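Local coordinates for penicillin-binding protein 2B (Streptococcus pneumoniae, PDB 2WAD) that probably forms peptide cross-links between adjacent glycan strands of cell-wall peptidoglycan as a transpeptidase of the elongation machinery, and binds penicillin, at residues S340-V346 and V647-H653. Numbering follows the deposited sequence.
With ZN (zinc ion), chain E.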
ATOM      1  N   SER A 340       7.972   2.247 -23.619  1.00 38.47           N
ATOM      2  CA  SER A 340       7.532   1.465 -22.467  1.00 36.40           C
ATOM      3  C   SER A 340       7.510   2.316 -21.200  1.00 35.66           C
ATOM      4  O   SER A 340       8.508   2.962 -20.873  1.00 37.51           O
ATOM      5  CB  SER A 340       8.448   0.249 -22.294  1.00 30.28           C
ATOM      6  OG  SER A 340       8.095  -0.479 -21.132  1.00 37.12           O
ATOM      7  N   GLU A 341       6.410   2.293 -20.453  1.00 38.25           N
ATOM      8  CA  GLU A 341       6.334   3.057 -19.198  1.00 36.54           C
ATOM      9  C   GLU A 341       7.149   2.508 -18.040  1.00 36.05           C
ATOM     10  O   GLU A 341       7.172   3.118 -16.983  1.00 35.14           O
ATOM     11  CB  GLU A 341       4.911   3.117 -18.649  1.00 43.79           C
ATOM     12  CG  GLU A 341       3.841   3.307 -19.649  1.00 48.31           C
ATOM     13  CD  GLU A 341       3.356   1.993 -20.169  1.00 45.39           C
ATOM     14  OE1 GLU A 341       3.855   1.562 -21.232  1.00 44.17           O
ATOM     15  OE2 GLU A 341       2.461   1.431 -19.514  1.00 49.93           O
ATOM     16  N   GLY A 342       7.772   1.348 -18.185  1.00 34.48           N
ATOM     17  CA  GLY A 342       8.584   0.841 -17.084  1.00 37.13           C
ATOM     18  C   GLY A 342       8.461  -0.666 -16.995  1.00 32.97           C
ATOM     19  O   GLY A 342       7.970  -1.265 -17.923  1.00 29.69           O
ATOM     20  N   VAL A 343       8.911  -1.269 -15.899  1.00 33.26           N
ATOM     21  CA  VAL A 343       8.864  -2.719 -15.790  1.00 33.80           C
ATOM     22  C   VAL A 343       8.594  -3.025 -14.315  1.00 35.14           C
ATOM     23  O   VAL A 343       9.074  -2.284 -13.451  1.00 34.90           O
ATOM     24  CB  VAL A 343      10.182  -3.363 -16.303  1.00 33.57           C
ATOM     25  CG1 VAL A 343      11.340  -2.857 -15.482  1.00 32.07           C
ATOM     26  CG2 VAL A 343      10.117  -4.924 -16.238  1.00 30.19           C
ATOM     27  N   TYR A 344       7.799  -4.061 -14.041  1.00 31.88           N
ATOM     28  CA  TYR A 344       7.327  -4.350 -12.687  1.00 31.34           C
ATOM     29  C   TYR A 344       7.383  -5.860 -12.453  1.00 31.34           C
ATOM     30  O   TYR A 344       7.160  -6.627 -13.384  1.00 37.37           O
ATOM     31  CB  TYR A 344       5.874  -3.832 -12.517  1.00 34.42           C
ATOM     32  CG  TYR A 344       5.833  -2.324 -12.628  1.00 32.52           C
ATOM     33  CD1 TYR A 344       5.930  -1.516 -11.494  1.00 33.23           C
ATOM     34  CD2 TYR A 344       5.777  -1.710 -13.869  1.00 31.06           C
ATOM     35  CE1 TYR A 344       5.950  -0.135 -11.589  1.00 33.71           C
ATOM     36  CE2 TYR A 344       5.819  -0.320 -13.979  1.00 32.99           C
ATOM     37  CZ  TYR A 344       5.912   0.457 -12.837  1.00 38.07           C
ATOM     38  OH  TYR A 344       5.960   1.826 -12.945  1.00 33.59           O
ATOM     39  N   ALA A 345       7.675  -6.275 -11.223  1.00 30.05           N
ATOM     40  CA  ALA A 345       7.759  -7.674 -10.852  1.00 29.38           C
ATOM     41  C   ALA A 345       7.286  -7.785  -9.422  1.00 29.60           C
ATOM     42  O   ALA A 345       7.635  -6.950  -8.600  1.00 32.65           O
ATOM     43  CB  ALA A 345       9.192  -8.202 -10.944  1.00 28.60           C
ATOM     44  N   VAL A 346       6.520  -8.829  -9.136  1.00 31.48           N
ATOM     45  CA  VAL A 346       6.054  -9.122  -7.790  1.00 32.76           C
ATOM     46  C   VAL A 346       6.271 -10.621  -7.648  1.00 32.82           C
ATOM     47  O   VAL A 346       5.885 -11.405  -8.524  1.00 34.90           O
ATOM     48  CB  VAL A 346       4.515  -8.830  -7.599  1.00 36.07           C
ATOM     49  CG1 VAL A 346       4.007  -9.400  -6.259  1.00 34.34           C
ATOM     50  CG2 VAL A 346       4.216  -7.348  -7.632  1.00 30.19           C
ATOM     51  N   VAL A 647       5.810 -15.823  -9.549  1.00 30.18           N
ATOM     52  CA  VAL A 647       6.273 -14.494  -9.928  1.00 30.58           C
ATOM     53  C   VAL A 647       5.516 -13.965 -11.150  1.00 32.07           C
ATOM     54  O   VAL A 647       5.209 -14.736 -12.049  1.00 34.51           O
ATOM     55  CB  VAL A 647       7.796 -14.484 -10.197  1.00 32.26           C
ATOM     56  CG1 VAL A 647       8.141 -15.387 -11.388  1.00 37.89           C
ATOM     57  CG2 VAL A 647       8.282 -13.043 -10.472  1.00 30.37           C
ATOM     58  N   ALA A 648       5.224 -12.658 -11.177  1.00 31.88           N
ATOM     59  CA  ALA A 648       4.668 -11.989 -12.334  1.00 31.35           C
ATOM     60  C   ALA A 648       5.595 -10.889 -12.785  1.00 32.32           C
ATOM     61  O   ALA A 648       6.064 -10.080 -11.986  1.00 33.38           O
ATOM     62  CB  ALA A 648       3.314 -11.339 -12.019  1.00 33.18           C
ATOM     63  N   VAL A 649       5.759 -10.796 -14.095  1.00 30.53           N
ATOM     64  CA  VAL A 649       6.634  -9.780 -14.651  1.00 32.57           C
ATOM     65  C   VAL A 649       5.821  -9.061 -15.697  1.00 31.78           C
ATOM     66  O   VAL A 649       5.204  -9.702 -16.542  1.00 33.12           O
ATOM     67  CB  VAL A 649       7.927 -10.378 -15.283  1.00 32.61           C
ATOM     68  CG1 VAL A 649       8.661  -9.267 -16.068  1.00 32.22           C
ATOM     69  CG2 VAL A 649       8.819 -10.991 -14.185  1.00 28.16           C
ATOM     70  N   VAL A 650       5.796  -7.739 -15.601  1.00 31.54           N
ATOM     71  CA  VAL A 650       4.936  -6.941 -16.465  1.00 31.78           C
ATOM     72  C   VAL A 650       5.842  -5.918 -17.132  1.00 34.00           C
ATOM     73  O   VAL A 650       6.453  -5.094 -16.463  1.00 34.82           O
ATOM     74  CB  VAL A 650       3.809  -6.232 -15.652  1.00 32.01           C
ATOM     75  CG1 VAL A 650       2.983  -5.336 -16.558  1.00 31.07           C
ATOM     76  CG2 VAL A 650       2.903  -7.301 -14.950  1.00 31.82           C
ATOM     77  N   PHE A 651       5.955  -5.997 -18.450  1.00 33.69           N
ATOM     78  CA  PHE A 651       6.892  -5.158 -19.193  1.00 33.75           C
ATOM     79  C   PHE A 651       6.140  -4.676 -20.415  1.00 32.52           C
ATOM     80  O   PHE A 651       6.190  -5.312 -21.464  1.00 32.11           O
ATOM     81  CB  PHE A 651       8.091  -6.007 -19.654  1.00 35.26           C
ATOM     82  CG  PHE A 651       9.309  -5.189 -20.043  1.00 34.27           C
ATOM     83  CD1 PHE A 651       9.167  -3.996 -20.711  1.00 34.81           C
ATOM     84  CD2 PHE A 651      10.596  -5.636 -19.740  1.00 33.89           C
ATOM     85  CE1 PHE A 651      10.270  -3.230 -21.069  1.00 39.01           C
ATOM     86  CE2 PHE A 651      11.719  -4.881 -20.095  1.00 32.86           C
ATOM     87  CZ  PHE A 651      11.551  -3.675 -20.771  1.00 31.07           C
ATOM     88  N   PRO A 652       5.417  -3.561 -20.285  1.00 33.71           N
ATOM     89  CA  PRO A 652       4.492  -3.148 -21.336  1.00 33.44           C
ATOM     90  C   PRO A 652       5.156  -2.431 -22.526  1.00 34.34           C
ATOM     91  O   PRO A 652       6.186  -1.793 -22.382  1.00 34.71           O
ATOM     92  CB  PRO A 652       3.552  -2.189 -20.603  1.00 32.96           C
ATOM     93  CG  PRO A 652       4.331  -1.716 -19.406  1.00 34.68           C
ATOM     94  CD  PRO A 652       5.317  -2.742 -19.059  1.00 33.77           C
ATOM     95  N   HIS A 653       4.556  -2.558 -23.700  1.00 35.78           N
ATOM     96  CA  HIS A 653       4.959  -1.865 -24.918  1.00 37.15           C
ATOM     97  C   HIS A 653       6.438  -1.993 -25.255  1.00 39.31           C
ATOM     98  O   HIS A 653       7.101  -1.017 -25.583  1.00 40.76           O
ATOM     99  CB  HIS A 653       4.474  -0.415 -24.890  1.00 36.85           C
ATOM    100  CG  HIS A 653       2.997  -0.302 -24.673  1.00 33.83           C
ATOM    101  ND1 HIS A 653       2.086  -0.779 -25.591  1.00 37.90           N
ATOM    102  CD2 HIS A 653       2.272   0.196 -23.643  1.00 33.58           C
ATOM    103  CE1 HIS A 653       0.858  -0.571 -25.142  1.00 35.48           C
ATOM    104  NE2 HIS A 653       0.941  -0.003 -23.954  1.00 38.03           N
TER
HETATM  105 ZN    ZN E 701      -0.409   0.029 -22.469  1.00 57.20          ZN
HETATM  106  O   HOH W   1       0.008   1.954 -21.402  1.00 36.17           O
HETATM  107  O   HOH W   2      -0.352  -1.567 -20.955  1.00 20.95           O
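V647 starts the contact by resting its CG2 methyl on the carbonyl of V346, CG2 to O 3.5 Å. A648 then exchanges two backbone hydrogen bonds with V346, whereas V649 meets A345 as a non-hydrogen-bonded pair, its CG2 4.3 Å from A345 CB; both of these side chains face helix 661-676. V650 closes a second reciprocal pair with Y344, V650 N to Y344 O 2.8 Å, on the face lined by helix 525-536, where the Y344 hydroxyl bonds D373. At 173° between directions, this is the antiparallel pairing of the strands first and last in sequence, side by side in the middle of the antiparallel sheet of the penicillin-binding transpeptidase fold, with helices on both faces. Beyond the strand, F651 presents one ring face to V343, whose CB lies 4.2 Å from the centroid and 14° off the normal; CG2, anti to the V343 backbone N, reaches F651 CD2. P652 accepts a short hydrogen bond from S340, OG to O 2.6 Å, in the carbonyl plane, while its CG packs 3.7 Å from E341 OE2. H653 binds zinc through NE2 at 2.0 Å, and E341 OE1 approaches its ring edge, in plane, 3.2 Å from CD2; E341 OE2 weakly accepts from a zinc-bound water.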